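PDB 2GSL: hypothetical protein from Fusobacterium nucleatum subsp. nucleatum, which is of uncharacterised function but might be a ribonuclease involved in RNA processing, probably of the MrnC family. Local coordinates for residues K73-R78 with L102-G107; S58-K63 with K119-I124. All blocks are in the same frame, centred on the assembly; numbering follows the deposited sequence.

Contact 1: residues K73-R78 with L102-G107. With MG (magnesium ion), chain G.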
loop_
_atom_site.group_PDB
_atom_site.type_symbol
_atom_site.label_atom_id
_atom_site.label_comp_id
_atom_site.label_asym_id
_atom_site.label_seq_id
_atom_site.Cartn_x
_atom_site.Cartn_y
_atom_site.Cartn_z
ATOM N N LYS A 73 -17.416 14.344 -0.580
ATOM C CA LYS A 73 -17.104 15.725 -0.905
ATOM C C LYS A 73 -16.661 16.468 0.361
ATOM O O LYS A 73 -15.743 17.293 0.320
ATOM C CB LYS A 73 -18.328 16.414 -1.514
ATOM C CG LYS A 73 -18.801 15.839 -2.841
ATOM C CD LYS A 73 -19.832 16.761 -3.485
ATOM C CE LYS A 73 -19.950 16.514 -4.987
ATOM N NZ LYS A 73 -20.816 17.534 -5.676
ATOM N N VAL A 74 -17.320 16.158 1.482
ATOM C CA VAL A 74 -17.022 16.761 2.783
ATOM C C VAL A 74 -15.592 16.413 3.200
ATOM O O VAL A 74 -14.777 17.300 3.488
ATOM C CB VAL A 74 -18.021 16.251 3.885
ATOM C CG1 VAL A 74 -17.689 16.864 5.247
ATOM C CG2 VAL A 74 -19.454 16.614 3.506
ATOM N N ILE A 75 -15.301 15.113 3.229
ATOM C CA ILE A 75 -13.982 14.619 3.601
ATOM C C ILE A 75 -12.918 15.274 2.734
ATOM O O ILE A 75 -11.902 15.766 3.234
ATOM C CB ILE A 75 -13.904 13.095 3.437
ATOM C CG1 ILE A 75 -14.910 12.443 4.378
ATOM C CG2 ILE A 75 -12.490 12.603 3.716
ATOM C CD1 ILE A 75 -14.903 10.948 4.330
ATOM N N GLY A 76 -13.165 15.292 1.430
ATOM C CA GLY A 76 -12.221 15.902 0.520
ATOM C C GLY A 76 -11.942 17.347 0.880
ATOM O O GLY A 76 -10.785 17.757 0.974
ATOM N N LYS A 77 -13.005 18.115 1.106
ATOM C CA LYS A 77 -12.882 19.536 1.432
ATOM C C LYS A 77 -12.108 19.825 2.712
ATOM O O LYS A 77 -11.138 20.581 2.679
ATOM C CB LYS A 77 -14.276 20.181 1.513
ATOM C CG LYS A 77 -14.287 21.717 1.413
ATOM C CD LYS A 77 -13.980 22.414 2.740
ATOM C CE LYS A 77 -15.225 22.561 3.622
ATOM N NZ LYS A 77 -16.184 23.601 3.131
ATOM N N ARG A 78 -12.531 19.240 3.833
ATOM C CA ARG A 78 -11.848 19.482 5.102
ATOM C C ARG A 78 -10.399 19.061 5.015
ATOM O O ARG A 78 -9.542 19.607 5.708
ATOM C CB ARG A 78 -12.521 18.736 6.263
ATOM C CG ARG A 78 -12.439 17.216 6.206
ATOM C CD ARG A 78 -12.455 16.582 7.618
ATOM N NE ARG A 78 -13.252 15.348 7.674
ATOM C CZ ARG A 78 -12.959 14.287 8.422
ATOM N NH1 ARG A 78 -11.875 14.286 9.186
ATOM N NH2 ARG A 78 -13.759 13.228 8.411
ATOM N N LEU A 102 -7.439 13.740 -1.932
ATOM C CA LEU A 102 -7.700 12.568 -2.755
ATOM C C LEU A 102 -7.361 11.303 -1.962
ATOM O O LEU A 102 -8.158 10.366 -1.922
ATOM C CB LEU A 102 -6.882 12.639 -4.060
ATOM C CG LEU A 102 -6.957 11.599 -5.200
ATOM C CD1 LEU A 102 -6.097 10.400 -4.860
ATOM C CD2 LEU A 102 -8.379 11.206 -5.478
ATOM N N GLU A 103 -6.204 11.271 -1.308
ATOM C CA GLU A 103 -5.839 10.084 -0.532
ATOM C C GLU A 103 -6.731 9.935 0.700
ATOM O O GLU A 103 -6.824 8.857 1.285
ATOM C CB GLU A 103 -4.370 10.139 -0.083
ATOM C CG GLU A 103 -3.378 10.292 -1.207
ATOM C CD GLU A 103 -1.947 10.085 -0.769
ATOM O OE1 GLU A 103 -1.250 9.284 -1.437
ATOM O OE2 GLU A 103 -1.501 10.714 0.227
ATOM N N ALA A 104 -7.382 11.021 1.092
ATOM C CA ALA A 104 -8.252 10.996 2.248
ATOM C C ALA A 104 -9.546 10.319 1.839
ATOM O O ALA A 104 -10.071 9.470 2.556
ATOM C CB ALA A 104 -8.521 12.412 2.732
ATOM N N ILE A 105 -10.060 10.699 0.677
ATOM C CA ILE A 105 -11.284 10.104 0.164
ATOM C C ILE A 105 -11.060 8.612 -0.102
ATOM O O ILE A 105 -11.860 7.785 0.317
ATOM C CB ILE A 105 -11.729 10.786 -1.130
ATOM C CG1 ILE A 105 -12.133 12.226 -0.826
ATOM C CG2 ILE A 105 -12.876 10.011 -1.752
ATOM C CD1 ILE A 105 -12.377 13.059 -2.058
ATOM N N ILE A 106 -9.970 8.275 -0.787
ATOM C CA ILE A 106 -9.664 6.883 -1.074
ATOM C C ILE A 106 -9.590 6.134 0.257
ATOM O O ILE A 106 -10.164 5.058 0.408
ATOM C CB ILE A 106 -8.289 6.711 -1.852
ATOM C CG1 ILE A 106 -8.378 7.305 -3.259
ATOM C CG2 ILE A 106 -7.955 5.228 -2.036
ATOM C CD1 ILE A 106 -9.262 6.499 -4.208
ATOM N N GLY A 107 -8.884 6.705 1.225
ATOM C CA GLY A 107 -8.763 6.058 2.517
ATOM C C GLY A 107 -10.114 5.813 3.158
ATOM O O GLY A 107 -10.348 4.755 3.753
HETATM MG MG MG G . 0.932 10.145 -1.495
HETATM O O HOH W 1 1.214 10.612 0.727
HETATM O O HOH W 2 1.151 8.738 -3.374
HETATM O O HOH W 3 3.272 10.027 -1.330
#
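Ile105 reaches across to Gly76, and this is where 73-78 and 102-107 come closest. Its CD1 lies 3.8 Å from Gly76 CA, while the two alpha carbons, Gly76 CA and Ile105 CA, are 5.9 Å apart. With no side chain at Gly76, the isoleucine lies directly on the bare backbone, and the short segments run roughly antiparallel (144°) with their axes approaching to 8.3 Å. Ile105 CG1 is turned away from the carbonyl carbon (chi1 -66°), and an extended second torsion carries CD1 on to the glycine. Beside this, the gamma-methyl branch of Ile75 meets the single methyl of Ala104, with Ile75 CG2 4.1 Å from Ala104 CB. All four touching residues are buried, and the contact is purely apolar.

The other face of 73-78 is the loose one: Val74 and Lys77 are exposed and take no part. On the far flank of 102-107, Glu103 OE1 binds the magnesium ion at 2.4 Å, while Glu103 OE2 accepts a hydrogen bond of 2.8 Å from water 1, itself a ligand of the metal. Asp23 of helix 15-34, probably the active-site residue, is the other protein ligand.

Helix 93-111 has helices on several sides: helix 70-80 covers Ala104 and Ile105, Leu102 packs on helix 54-64, and Ile106 packs on helices 15-34 and 115-127.

Contact 2: residues S58-K63 with K119-I124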
loop_
_atom_site.group_PDB
_atom_site.type_symbol
_atom_site.label_atom_id
_atom_site.label_comp_id
_atom_site.label_asym_id
_atom_site.label_seq_id
_atom_site.Cartn_x
_atom_site.Cartn_y
_atom_site.Cartn_z
ATOM N N SER A 58 -3.641 15.122 -7.895
ATOM C CA SER A 58 -4.342 16.408 -7.954
ATOM C C SER A 58 -5.238 16.512 -9.190
ATOM O O SER A 58 -6.337 17.072 -9.129
ATOM C CB SER A 58 -3.337 17.572 -7.949
ATOM O OG SER A 58 -4.003 18.826 -8.091
ATOM N N LEU A 59 -4.767 15.990 -10.315
ATOM C CA LEU A 59 -5.576 16.030 -11.521
ATOM C C LEU A 59 -6.756 15.120 -11.281
ATOM O O LEU A 59 -7.881 15.439 -11.662
ATOM C CB LEU A 59 -4.793 15.525 -12.730
ATOM C CG LEU A 59 -3.737 16.472 -13.307
ATOM C CD1 LEU A 59 -3.098 15.835 -14.540
ATOM C CD2 LEU A 59 -4.398 17.806 -13.676
ATOM N N ILE A 60 -6.494 13.984 -10.640
ATOM C CA ILE A 60 -7.558 13.045 -10.353
ATOM C C ILE A 60 -8.624 13.729 -9.517
ATOM O O ILE A 60 -9.783 13.820 -9.923
ATOM C CB ILE A 60 -7.046 11.814 -9.579
ATOM C CG1 ILE A 60 -6.091 11.008 -10.457
ATOM C CG2 ILE A 60 -8.223 10.938 -9.149
ATOM C CD1 ILE A 60 -6.739 10.451 -11.707
ATOM N N TYR A 61 -8.227 14.225 -8.351
ATOM C CA TYR A 61 -9.174 14.893 -7.465
ATOM C C TYR A 61 -10.022 15.914 -8.227
ATOM O O TYR A 61 -11.242 15.833 -8.221
ATOM C CB TYR A 61 -8.420 15.550 -6.297
ATOM C CG TYR A 61 -9.281 16.384 -5.378
ATOM C CD1 TYR A 61 -9.548 17.713 -5.671
ATOM C CD2 TYR A 61 -9.849 15.837 -4.229
ATOM C CE1 TYR A 61 -10.358 18.482 -4.852
ATOM C CE2 TYR A 61 -10.670 16.595 -3.395
ATOM C CZ TYR A 61 -10.923 17.919 -3.716
ATOM O OH TYR A 61 -11.758 18.686 -2.930
ATOM N N LYS A 62 -9.382 16.848 -8.914
ATOM C CA LYS A 62 -10.129 17.855 -9.647
ATOM C C LYS A 62 -11.042 17.308 -10.741
ATOM O O LYS A 62 -12.001 17.975 -11.133
ATOM C CB LYS A 62 -9.168 18.900 -10.206
ATOM C CG LYS A 62 -8.429 19.613 -9.092
ATOM C CD LYS A 62 -7.244 20.428 -9.578
ATOM C CE LYS A 62 -7.661 21.656 -10.341
ATOM N NZ LYS A 62 -6.479 22.517 -10.600
ATOM N N LYS A 63 -10.770 16.095 -11.216
ATOM C CA LYS A 63 -11.604 15.496 -12.255
ATOM C C LYS A 63 -12.764 14.676 -11.702
ATOM O O LYS A 63 -13.688 14.341 -12.443
ATOM C CB LYS A 63 -10.764 14.614 -13.188
ATOM C CG LYS A 63 -9.727 15.386 -14.018
ATOM C CD LYS A 63 -8.856 14.448 -14.847
ATOM C CE LYS A 63 -9.635 13.799 -15.994
ATOM N NZ LYS A 63 -9.955 14.756 -17.111
ATOM N N LYS A 119 -12.394 1.338 -7.234
ATOM C CA LYS A 119 -12.111 0.783 -8.556
ATOM C C LYS A 119 -12.578 1.710 -9.672
ATOM O O LYS A 119 -11.961 1.781 -10.733
ATOM C CB LYS A 119 -12.780 -0.590 -8.731
ATOM C CG LYS A 119 -12.504 -1.237 -10.089
ATOM C CD LYS A 119 -12.980 -2.697 -10.162
ATOM C CE LYS A 119 -12.388 -3.417 -11.399
ATOM N NZ LYS A 119 -12.745 -4.870 -11.504
ATOM N N LYS A 120 -13.661 2.433 -9.435
ATOM C CA LYS A 120 -14.173 3.320 -10.464
ATOM C C LYS A 120 -13.217 4.496 -10.691
ATOM O O LYS A 120 -13.060 4.972 -11.814
ATOM C CB LYS A 120 -15.569 3.803 -10.070
ATOM C CG LYS A 120 -16.401 4.279 -11.235
ATOM C CD LYS A 120 -17.885 4.069 -10.979
ATOM C CE LYS A 120 -18.413 4.947 -9.853
ATOM N NZ LYS A 120 -19.904 4.820 -9.685
ATOM N N ILE A 121 -12.574 4.951 -9.618
ATOM C CA ILE A 121 -11.616 6.051 -9.691
ATOM C C ILE A 121 -10.328 5.522 -10.315
ATOM O O ILE A 121 -9.696 6.186 -11.135
ATOM C CB ILE A 121 -11.305 6.613 -8.276
ATOM C CG1 ILE A 121 -12.542 7.302 -7.711
ATOM C CG2 ILE A 121 -10.152 7.584 -8.329
ATOM C CD1 ILE A 121 -12.399 7.692 -6.252
ATOM N N ILE A 122 -9.938 4.317 -9.918
ATOM C CA ILE A 122 -8.735 3.720 -10.465
ATOM C C ILE A 122 -8.926 3.477 -11.963
ATOM O O ILE A 122 -7.969 3.549 -12.725
ATOM C CB ILE A 122 -8.402 2.396 -9.763
ATOM C CG1 ILE A 122 -8.114 2.661 -8.283
ATOM C CG2 ILE A 122 -7.207 1.739 -10.429
ATOM C CD1 ILE A 122 -6.905 3.545 -8.032
ATOM N N ASN A 123 -10.158 3.201 -12.385
ATOM C CA ASN A 123 -10.429 2.972 -13.796
ATOM C C ASN A 123 -10.262 4.237 -14.626
ATOM O O ASN A 123 -10.026 4.164 -15.833
ATOM C CB ASN A 123 -11.836 2.411 -14.005
ATOM C CG ASN A 123 -11.896 0.902 -13.830
ATOM O OD1 ASN A 123 -12.969 0.301 -13.918
ATOM N ND2 ASN A 123 -10.744 0.283 -13.585
ATOM N N ILE A 124 -10.386 5.402 -13.999
ATOM C CA ILE A 124 -10.221 6.639 -14.750
ATOM C C ILE A 124 -8.739 7.015 -14.764
ATOM O O ILE A 124 -8.327 7.956 -15.439
ATOM C CB ILE A 124 -11.089 7.795 -14.159
ATOM C CG1 ILE A 124 -10.398 8.446 -12.970
ATOM C CG2 ILE A 124 -12.454 7.261 -13.757
ATOM C CD1 ILE A 124 -9.514 9.606 -13.353
#
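Helix 54-64 of the ribonuclease III domain packs here against helix 115-127, the last helix of the all-helical fold, and three isoleucines make the join. Ile60 is the shared partner, and its two branches divide the work. The gamma-methyl faces Ile121, with Ile60 CG2 4.0 Å from Ile121 CG2, the two side chains crossing at a slant. The other branch ends at CD1, which meets CD1 of Ile124 as the two side chains run antiparallel alongside each other; the modelled separation is too short to interpret at 2.6 Å resolution, and the exact fit is doubtful. Ile124 is modelled differently from the other two, its CG1 flanked by N and C of its own backbone (chi1 82°). The backbones stay well apart, Ile60 CA and Ile121 CA being 8.1 Å from each other, so the side chains alone bridge the gap.

Ile60 and Ile121 are buried, whereas Ile124 is partly exposed, so solvent reaches this side of the contact. Trp26 of helix 15-34 also packs on Ile121. The join is made by aliphatic branches alone, which implies that shape and exclusion of water, with no directional bond, hold the two helices together here.

How the contacts relate
Contact 1 and contact 2, their centres 12 Å apart, are joined through helix 93-111, which supplies 102-107 to contact 1 and touches both segments of contact 2. Leu102 CD2 packs 3.7 Å from Ile60 CG2, and Ile106 CD1 lies 3.9 Å from Ile121 CD1, so Leu102 and Ile106, which do not touch 73-78, pack on the two segments of contact 2. A further touch brings the Tyr61 hydroxyl up to the backbone of Gly76. In the sequence, both segments of contact 1 fall between those of contact 2. Only contact 1 holds a magnesium ligand, Glu103; the side chain of Ile60 in contact 2 is about 11 Å from the ion.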